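Long-range contacts in homocysteine S-methyltransferase (Escherichia coli, PDB 5DMM), which catalyses methyl transfer from S-methylmethionine, or less efficiently S-adenosylmethionine, to homocysteine, yielding methionine in a zinc-dependent reaction: residues A[65-70]-A[117-122]; A[162-167]-A[190-195]; A[276-281]-A[303-308]. One frame throughout, in Å; residues are numbered along the deposited sequence.

Contact 1: A[65-70]-A[117-122]. With HCS (2-amino-4-mercapto-butyric acid), chain F.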
loop_
_atom_site.group_PDB
_atom_site.type_symbol
_atom_site.label_atom_id
_atom_site.label_comp_id
_atom_site.label_asym_id
_atom_site.label_seq_id
_atom_site.Cartn_x
_atom_site.Cartn_y
_atom_site.Cartn_z
ATOM N N CYS A 65 -0.657 8.798 6.566
ATOM C CA CYS A 65 -0.974 7.371 6.522
ATOM C C CYS A 65 0.301 6.542 6.437
ATOM O O CYS A 65 1.106 6.730 5.522
ATOM C CB CYS A 65 -1.887 7.053 5.329
ATOM S SG CYS A 65 -2.491 5.332 5.314
ATOM N N ALA A 66 0.488 5.630 7.391
ATOM C CA ALA A 66 1.576 4.669 7.321
ATOM C C ALA A 66 1.127 3.390 6.627
ATOM O O ALA A 66 0.010 2.922 6.846
ATOM C CB ALA A 66 2.103 4.341 8.730
ATOM N N ILE A 67 1.993 2.816 5.801
ATOM C CA ILE A 67 1.684 1.520 5.191
ATOM C C ILE A 67 2.535 0.454 5.874
ATOM O O ILE A 67 3.748 0.575 5.909
ATOM C CB ILE A 67 1.938 1.519 3.676
ATOM C CG1 ILE A 67 1.071 2.599 3.018
ATOM C CG2 ILE A 67 1.637 0.137 3.082
ATOM C CD1 ILE A 67 1.307 2.799 1.516
ATOM N N THR A 68 1.892 -0.580 6.412
ATOM C CA THR A 68 2.599 -1.568 7.245
ATOM C C THR A 68 3.583 -2.411 6.439
ATOM O O THR A 68 3.490 -2.504 5.210
ATOM C CB THR A 68 1.614 -2.504 7.966
ATOM O OG1 THR A 68 0.817 -3.209 7.000
ATOM C CG2 THR A 68 0.700 -1.699 8.882
ATOM N N ALA A 69 4.532 -3.029 7.145
ATOM C CA ALA A 69 5.557 -3.843 6.495
ATOM C C ALA A 69 5.076 -5.264 6.208
ATOM O O ALA A 69 5.765 -6.230 6.546
ATOM C CB ALA A 69 6.812 -3.882 7.366
ATOM N N SER A 70 3.891 -5.402 5.610
ATOM C CA SER A 70 3.290 -6.724 5.419
ATOM C C SER A 70 3.162 -7.117 3.947
ATOM O O SER A 70 2.473 -8.076 3.625
ATOM C CB SER A 70 1.909 -6.779 6.078
ATOM O OG SER A 70 1.126 -5.654 5.697
ATOM N N LEU A 117 -3.599 7.800 9.877
ATOM C CA LEU A 117 -4.105 6.478 9.544
ATOM C C LEU A 117 -2.996 5.423 9.506
ATOM O O LEU A 117 -1.801 5.751 9.379
ATOM C CB LEU A 117 -4.824 6.516 8.199
ATOM C CG LEU A 117 -6.034 7.456 8.118
ATOM C CD1 LEU A 117 -6.574 7.499 6.705
ATOM C CD2 LEU A 117 -7.105 7.024 9.110
ATOM N N VAL A 118 -3.406 4.163 9.640
ATOM C CA VAL A 118 -2.529 3.024 9.395
ATOM C C VAL A 118 -3.177 2.128 8.331
ATOM O O VAL A 118 -4.304 1.656 8.503
ATOM C CB VAL A 118 -2.269 2.205 10.679
ATOM C CG1 VAL A 118 -1.430 0.953 10.371
ATOM C CG2 VAL A 118 -1.592 3.058 11.742
ATOM N N ALA A 119 -2.480 1.907 7.225
ATOM C CA ALA A 119 -3.013 1.046 6.181
ATOM C C ALA A 119 -2.252 -0.263 6.169
ATOM O O ALA A 119 -1.025 -0.257 6.126
ATOM C CB ALA A 119 -2.926 1.728 4.830
ATOM N N GLY A 120 -2.975 -1.382 6.184
ATOM C CA GLY A 120 -2.324 -2.687 6.143
ATOM C C GLY A 120 -1.956 -3.070 4.717
ATOM O O GLY A 120 -2.827 -3.159 3.846
ATOM N N SER A 121 -0.669 -3.293 4.471
ATOM C CA SER A 121 -0.218 -3.635 3.127
ATOM C C SER A 121 -0.625 -5.051 2.717
ATOM O O SER A 121 -0.317 -6.039 3.409
ATOM C CB SER A 121 1.291 -3.508 3.007
ATOM O OG SER A 121 1.682 -4.037 1.760
ATOM N N VAL A 122 -1.304 -5.130 1.576
ATOM C CA VAL A 122 -1.662 -6.385 0.938
ATOM C C VAL A 122 -1.009 -6.458 -0.435
ATOM O O VAL A 122 -1.452 -5.799 -1.387
ATOM C CB VAL A 122 -3.191 -6.525 0.805
ATOM C CG1 VAL A 122 -3.569 -7.695 -0.114
ATOM C CG2 VAL A 122 -3.812 -6.697 2.184
HETATM N N HCS F . 6.080 -2.913 0.220
HETATM C CA HCS F . 5.725 -1.664 -0.425
HETATM C CB HCS F . 5.288 -1.938 -1.859
HETATM C CG HCS F . 6.419 -2.567 -2.664
HETATM S SD HCS F . 5.983 -2.565 -4.421
HETATM C C HCS F . 4.600 -1.015 0.325
HETATM O OXT HCS F . 4.127 -1.608 1.318
HETATM O O HCS F . 4.179 0.093 -0.071
#

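Contact 2: A[162-167]-A[190-195]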
loop_
_atom_site.group_PDB
_atom_site.type_symbol
_atom_site.label_atom_id
_atom_site.label_comp_id
_atom_site.label_asym_id
_atom_site.label_seq_id
_atom_site.Cartn_x
_atom_site.Cartn_y
_atom_site.Cartn_z
ATOM N N ALA A 162 -5.842 -2.200 11.671
ATOM C CA ALA A 162 -5.629 -1.350 10.497
ATOM C C ALA A 162 -6.884 -0.534 10.188
ATOM O O ALA A 162 -7.994 -1.061 10.280
ATOM C CB ALA A 162 -5.248 -2.201 9.284
ATOM N N ASP A 163 -6.711 0.739 9.831
ATOM C CA ASP A 163 -7.840 1.591 9.456
ATOM C C ASP A 163 -8.352 1.221 8.086
ATOM O O ASP A 163 -9.555 1.312 7.808
ATOM C CB ASP A 163 -7.441 3.069 9.487
ATOM C CG ASP A 163 -6.993 3.502 10.860
ATOM O OD1 ASP A 163 -7.794 3.347 11.810
ATOM O OD2 ASP A 163 -5.839 3.967 10.992
ATOM N N LEU A 164 -7.434 0.822 7.221
ATOM C CA LEU A 164 -7.823 0.320 5.913
ATOM C C LEU A 164 -6.739 -0.570 5.332
ATOM O O LEU A 164 -5.664 -0.718 5.910
ATOM C CB LEU A 164 -8.131 1.467 4.957
ATOM C CG LEU A 164 -6.983 2.345 4.473
ATOM C CD1 LEU A 164 -7.539 3.276 3.390
ATOM C CD2 LEU A 164 -6.380 3.182 5.581
ATOM N N LEU A 165 -7.055 -1.178 4.195
ATOM C CA LEU A 165 -6.160 -2.096 3.523
ATOM C C LEU A 165 -5.611 -1.423 2.288
ATOM O O LEU A 165 -6.356 -0.835 1.490
ATOM C CB LEU A 165 -6.874 -3.386 3.135
ATOM C CG LEU A 165 -7.529 -4.178 4.267
ATOM C CD1 LEU A 165 -8.266 -5.396 3.735
ATOM C CD2 LEU A 165 -6.476 -4.623 5.281
ATOM N N ALA A 166 -4.299 -1.497 2.150
ATOM C CA ALA A 166 -3.616 -1.042 0.945
ATOM C C ALA A 166 -3.347 -2.240 0.041
ATOM O O ALA A 166 -2.312 -2.914 0.170
ATOM C CB ALA A 166 -2.321 -0.349 1.309
ATOM N N CYS A 167 -4.287 -2.534 -0.848
ATOM C CA CYS A 167 -4.116 -3.641 -1.778
ATOM C C CYS A 167 -3.337 -3.060 -2.948
ATOM O O CYS A 167 -3.890 -2.302 -3.735
ATOM C CB CYS A 167 -5.464 -4.205 -2.212
ATOM S SG CYS A 167 -6.451 -4.794 -0.807
ATOM N N ARG A 190 -12.311 -1.384 4.744
ATOM C CA ARG A 190 -12.232 -0.447 3.627
ATOM C C ARG A 190 -10.860 -0.613 2.982
ATOM O O ARG A 190 -9.904 -0.960 3.675
ATOM C CB ARG A 190 -12.455 0.988 4.107
ATOM C CG ARG A 190 -13.810 1.200 4.791
ATOM C CD ARG A 190 -14.954 1.056 3.797
ATOM N NE ARG A 190 -16.258 1.357 4.391
ATOM C CZ ARG A 190 -17.041 0.454 4.984
ATOM N NH1 ARG A 190 -16.658 -0.817 5.071
ATOM N NH2 ARG A 190 -18.214 0.819 5.489
ATOM N N ALA A 191 -10.753 -0.387 1.670
ATOM C CA ALA A 191 -9.470 -0.578 0.989
ATOM C C ALA A 191 -9.256 0.392 -0.166
ATOM O O ALA A 191 -10.228 0.883 -0.754
ATOM C CB ALA A 191 -9.361 -2.012 0.464
ATOM N N TRP A 192 -7.992 0.651 -0.497
ATOM C CA TRP A 192 -7.675 1.166 -1.821
ATOM C C TRP A 192 -7.063 0.025 -2.609
ATOM O O TRP A 192 -6.523 -0.919 -2.035
ATOM C CB TRP A 192 -6.759 2.415 -1.786
ATOM C CG TRP A 192 -5.261 2.265 -1.489
ATOM C CD1 TRP A 192 -4.311 1.658 -2.271
ATOM C CD2 TRP A 192 -4.552 2.825 -0.369
ATOM N NE1 TRP A 192 -3.062 1.780 -1.686
ATOM C CE2 TRP A 192 -3.185 2.496 -0.525
ATOM C CE3 TRP A 192 -4.942 3.568 0.751
ATOM C CZ2 TRP A 192 -2.209 2.892 0.398
ATOM C CZ3 TRP A 192 -3.972 3.964 1.660
ATOM C CH2 TRP A 192 -2.625 3.622 1.483
ATOM N N PHE A 193 -7.234 0.084 -3.922
ATOM C CA PHE A 193 -6.623 -0.852 -4.852
ATOM C C PHE A 193 -5.694 -0.066 -5.764
ATOM O O PHE A 193 -6.139 0.846 -6.478
ATOM C CB PHE A 193 -7.686 -1.583 -5.691
ATOM C CG PHE A 193 -8.324 -2.770 -4.997
ATOM C CD1 PHE A 193 -8.862 -2.652 -3.720
ATOM C CD2 PHE A 193 -8.421 -3.994 -5.642
ATOM C CE1 PHE A 193 -9.460 -3.755 -3.083
ATOM C CE2 PHE A 193 -9.024 -5.100 -5.015
ATOM C CZ PHE A 193 -9.542 -4.976 -3.736
ATOM N N SER A 194 -4.416 -0.412 -5.726
ATOM C CA SER A 194 -3.428 0.255 -6.556
ATOM C C SER A 194 -2.727 -0.761 -7.452
ATOM O O SER A 194 -2.410 -1.867 -7.010
ATOM C CB SER A 194 -2.434 1.009 -5.679
ATOM O OG SER A 194 -1.439 1.630 -6.476
ATOM N N PHE A 195 -2.486 -0.365 -8.703
ATOM C CA PHE A 195 -2.112 -1.271 -9.790
ATOM C C PHE A 195 -0.735 -1.001 -10.382
ATOM O O PHE A 195 -0.256 0.142 -10.361
ATOM C CB PHE A 195 -3.140 -1.169 -10.931
ATOM C CG PHE A 195 -4.558 -1.113 -10.457
ATOM C CD1 PHE A 195 -5.109 -2.184 -9.770
ATOM C CD2 PHE A 195 -5.334 0.007 -10.685
ATOM C CE1 PHE A 195 -6.411 -2.139 -9.321
ATOM C CE2 PHE A 195 -6.645 0.059 -10.237
ATOM C CZ PHE A 195 -7.180 -1.015 -9.551
HETATM O O HOH W 1 -10.772 -1.312 7.133
#

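Contact 3: A[276-281]-A[303-308]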
loop_
_atom_site.group_PDB
_atom_site.type_symbol
_atom_site.label_atom_id
_atom_site.label_comp_id
_atom_site.label_asym_id
_atom_site.label_seq_id
_atom_site.Cartn_x
_atom_site.Cartn_y
_atom_site.Cartn_z
ATOM N N GLN A 276 12.203 15.248 -9.929
ATOM C CA GLN A 276 11.880 15.122 -8.512
ATOM C C GLN A 276 10.415 14.747 -8.300
ATOM O O GLN A 276 9.522 15.307 -8.934
ATOM C CB GLN A 276 12.193 16.427 -7.779
ATOM C CG GLN A 276 11.689 16.475 -6.348
ATOM C CD GLN A 276 12.817 16.464 -5.336
ATOM O OE1 GLN A 276 13.904 16.984 -5.595
ATOM N NE2 GLN A 276 12.568 15.862 -4.175
ATOM N N LEU A 277 10.178 13.813 -7.385
ATOM C CA LEU A 277 8.837 13.301 -7.135
ATOM C C LEU A 277 7.853 14.423 -6.778
ATOM O O LEU A 277 6.783 14.542 -7.384
ATOM C CB LEU A 277 8.890 12.230 -6.028
ATOM C CG LEU A 277 7.618 11.423 -5.761
ATOM C CD1 LEU A 277 7.938 10.097 -5.078
ATOM C CD2 LEU A 277 6.617 12.195 -4.912
ATOM N N ALA A 278 8.226 15.270 -5.824
ATOM C CA ALA A 278 7.326 16.321 -5.359
ATOM C C ALA A 278 6.991 17.372 -6.430
ATOM O O ALA A 278 5.984 18.066 -6.312
ATOM C CB ALA A 278 7.908 16.999 -4.137
ATOM N N ASP A 279 7.814 17.485 -7.471
ATOM C CA ASP A 279 7.541 18.449 -8.550
ATOM C C ASP A 279 6.268 18.120 -9.323
ATOM O O ASP A 279 5.705 18.986 -10.000
ATOM C CB ASP A 279 8.715 18.518 -9.529
ATOM C CG ASP A 279 9.935 19.191 -8.932
ATOM O OD1 ASP A 279 9.784 19.922 -7.931
ATOM O OD2 ASP A 279 11.043 18.987 -9.464
ATOM N N TYR A 280 5.826 16.868 -9.227
ATOM C CA TYR A 280 4.649 16.394 -9.951
ATOM C C TYR A 280 3.323 16.668 -9.254
ATOM O O TYR A 280 2.259 16.442 -9.833
ATOM C CB TYR A 280 4.763 14.890 -10.193
ATOM C CG TYR A 280 5.746 14.509 -11.264
ATOM C CD1 TYR A 280 5.312 14.206 -12.546
ATOM C CD2 TYR A 280 7.115 14.449 -10.996
ATOM C CE1 TYR A 280 6.202 13.856 -13.530
ATOM C CE2 TYR A 280 8.013 14.102 -11.974
ATOM C CZ TYR A 280 7.551 13.805 -13.241
ATOM O OH TYR A 280 8.439 13.459 -14.231
ATOM N N LEU A 281 3.375 17.133 -8.012
ATOM C CA LEU A 281 2.170 17.274 -7.210
ATOM C C LEU A 281 1.053 18.089 -7.908
ATOM O O LEU A 281 -0.109 17.669 -7.896
ATOM C CB LEU A 281 2.529 17.875 -5.850
ATOM C CG LEU A 281 1.427 18.233 -4.851
ATOM C CD1 LEU A 281 0.375 17.157 -4.761
ATOM C CD2 LEU A 281 2.043 18.465 -3.480
ATOM N N ILE A 303 8.678 12.693 1.109
ATOM C CA ILE A 303 7.447 13.053 1.811
ATOM C C ILE A 303 7.540 14.492 2.329
ATOM O O ILE A 303 6.584 15.266 2.239
ATOM C CB ILE A 303 7.165 12.069 2.976
ATOM C CG1 ILE A 303 7.026 10.654 2.417
ATOM C CG2 ILE A 303 5.901 12.457 3.717
ATOM C CD1 ILE A 303 6.011 10.577 1.272
ATOM N N ALA A 304 8.702 14.849 2.863
ATOM C CA ALA A 304 8.944 16.215 3.327
ATOM C C ALA A 304 8.804 17.214 2.178
ATOM O O ALA A 304 8.194 18.280 2.324
ATOM C CB ALA A 304 10.328 16.313 3.962
ATOM N N ALA A 305 9.342 16.862 1.017
ATOM C CA ALA A 305 9.196 17.722 -0.156
ATOM C C ALA A 305 7.730 17.866 -0.586
ATOM O O ALA A 305 7.298 18.949 -0.974
ATOM C CB ALA A 305 10.031 17.189 -1.314
ATOM N N LEU A 306 6.965 16.783 -0.513
ATOM C CA LEU A 306 5.552 16.836 -0.902
ATOM C C LEU A 306 4.782 17.724 0.051
ATOM O O LEU A 306 3.914 18.505 -0.362
ATOM C CB LEU A 306 4.933 15.430 -0.925
ATOM C CG LEU A 306 5.290 14.541 -2.123
ATOM C CD1 LEU A 306 4.938 13.102 -1.840
ATOM C CD2 LEU A 306 4.548 15.017 -3.363
ATOM N N LYS A 307 5.121 17.612 1.326
ATOM C CA LYS A 307 4.468 18.366 2.386
ATOM C C LYS A 307 4.668 19.867 2.167
ATOM O O LYS A 307 3.728 20.657 2.288
ATOM C CB LYS A 307 5.018 17.924 3.745
ATOM C CG LYS A 307 4.465 18.657 4.960
ATOM C CD LYS A 307 2.989 18.372 5.143
ATOM C CE LYS A 307 2.446 19.016 6.406
ATOM N NZ LYS A 307 0.982 18.754 6.553
ATOM N N ALA A 308 5.892 20.240 1.805
ATOM C CA ALA A 308 6.238 21.636 1.570
ATOM C C ALA A 308 5.512 22.194 0.351
ATOM O O ALA A 308 5.142 23.364 0.335
ATOM C CB ALA A 308 7.739 21.788 1.406
#

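Contact 1: A[65-70]-A[117-122]
The flat groups that meet between Cys-65 to Ser-70 and Leu-117 to Ser-121 are peptide carbonyls, engaged in three ways. Ala-66 N bonds to Leu-117 O from above the carbonyl plane, 36° out of it. Ala-119 N meets Ala-66 O almost head-on at 2.7 Å, and the bond from Thr-68 N to Ala-119 O is nearly as straight. Ser-70 OG approaches Ser-121 O in the carbonyl plane, on a lone pair, at 2.7 Å. The strands run parallel, their axes 25° apart.

The face with Cys-65, Ile-67, Leu-117 and Ala-119 turns to the barrel interior: Cys-65 SG lies against Ala-119 CB at 3.7 Å and also touches Leu-117 CB. On the outer side, which helix 85-109 covers, the Thr-68 and Val-118 side chains cross at about a right angle, CG2 to CG1 3.7 Å. Thr-68 OG1 sits between its backbone N and carbonyl carbon (chi1 60°), a position from which it donates to Ser-70 OG at 2.8 Å. A relay results: threonine hydroxyl to serine hydroxyl to the Ser-121 carbonyl, tying the turn after strand 65-67 to the end of its neighbour.

Beyond the relay lies bound homocysteine. Ile-67 CG2 packs on Ser-121 CB and comes to 3.5 Å from OXT of the ligand carboxylate, while Ser-121 OG stands 3.5 Å from the same OXT and is hydrogen-bonded to Glu-168 OE2. The chemistry is thus divided: the buried hydroxyls of Thr-68 and Ser-70 fix the loop to the strand, and accepting from Thr-68 would be expected to make Ser-70 the stronger donor, while Ile-67 and Ser-121 present one apolar and one polar surface to the amino-acid end of the substrate.

Contact 2: A[162-167]-A[190-195]
Ala-166 presses its methyl onto one face of the Trp-192 indole, CB lying 3.4 Å from CZ2, while Ala-166 CA stands over the five-membered ring in a CH-pi contact. Trp-192 CG lies between its backbone N and carbonyl carbon (chi1 76°), which swings the indole back across the neighbouring strand; Leu-164 CD1 meets its benzo side at CE3, 3.7 Å away. On the opposite face, Cys-167 CB sits over the Phe-193 ring, its SG oblique to that ring and 3.9 Å from CE1. Four backbone bonds join these parallel strands, from Leu-165 N to Arg-190 O through Ser-194 N to Cys-167 O.

Looser is the N-terminal end of the pair, where Asp-163 and Arg-190 are partly exposed: a water bridges the backbones, donating to Asp-163 O and accepting from Arg-190 N at 2.8 Å, and the Arg-190 side chain leads away to Pro-187 O. A leucine in place of Trp-192 would probably open a gap over Ala-166 and leave Tyr-253 OH without its NE1 partner. The faces differ chemically: Leu-165, Ala-191 and Phe-193 pack on helix 173-183 in a beta-alpha-beta unit, while the inward-facing indole N-H is satisfied by Tyr-253 of the homocysteine pocket.

Contact 3: A[276-281]-A[303-308]
Ala-278 and Leu-306 bring the two backbones together, their CA atoms 4.8 Å apart, and the segments differ in how they coil. Residues 276-281 wind tightly: Asp-279 N, Tyr-280 N and Leu-281 N each bond to the carbonyl three residues back, a 3-10 turn at 278-280 that leads into helix 281-286. Residues 303-308 are regular alpha-helix, with Lys-307 N bonded to Ile-303 O at 2.9 Å.

Across the seam the meeting is mostly apolar, by van der Waals contact. The methyls of Ala-278 and Ala-305 abut, CB to CB, at 3.5 Å, and such small side chains let the backbones approach closely. Leu-306 does the rest with its two branches. Its CD1 meets Leu-277 CD2 at 3.6 Å, while its CD2 lies on Ala-278 CA at 3.7 Å. Leu-277 holds CG anti to its backbone N (chi1 -171°), which carries its CD2 out to the Leu-306 methyls. From the far end of the turn Leu-281 CD2 comes to 3.6 Å from Leu-306 O, a carbonyl already bonded to Ser-310 OG. At the exposed side Gln-276 bends its chain so that NE2 passes 4.0 Å from Ala-305 CB.

Asp-279 adds a salt bridge to Arg-309, and both Leu-281 and Leu-306 rest on Ile-292 of strand 289-292. A helix flanking the barrel wall, packed against the turn that starts the preceding helix and sharing a strand residue beneath, is part of the outer helical layer of a TIM barrel. Leu-277 brings this corner within about 7 Å, side chain to side chain, of Cys-295, a zinc ligand.

From the N terminus, contact 1 closes a largely helical loop of 46 residues and pairs the second and third strands of the barrel. Contact 2 then closes a shorter loop containing helix 173-183, pairing the fourth and fifth. Contact 3 closes a loop of 21 residues, with most of helix 281-286 and strand 289-292, onto the C-terminal helix. The three follow in series; none nests in or crosses another. Contacts 1 and 2 meet where strands 117-122 and 164-170 lie side by side, Gly-120 N and Leu-164 O forming a probable hydrogen bond of 2.8 Å, making four successive staves continuous. Contact 3, centred about 20 Å from the centre of contact 1, belongs to the outer helical layer.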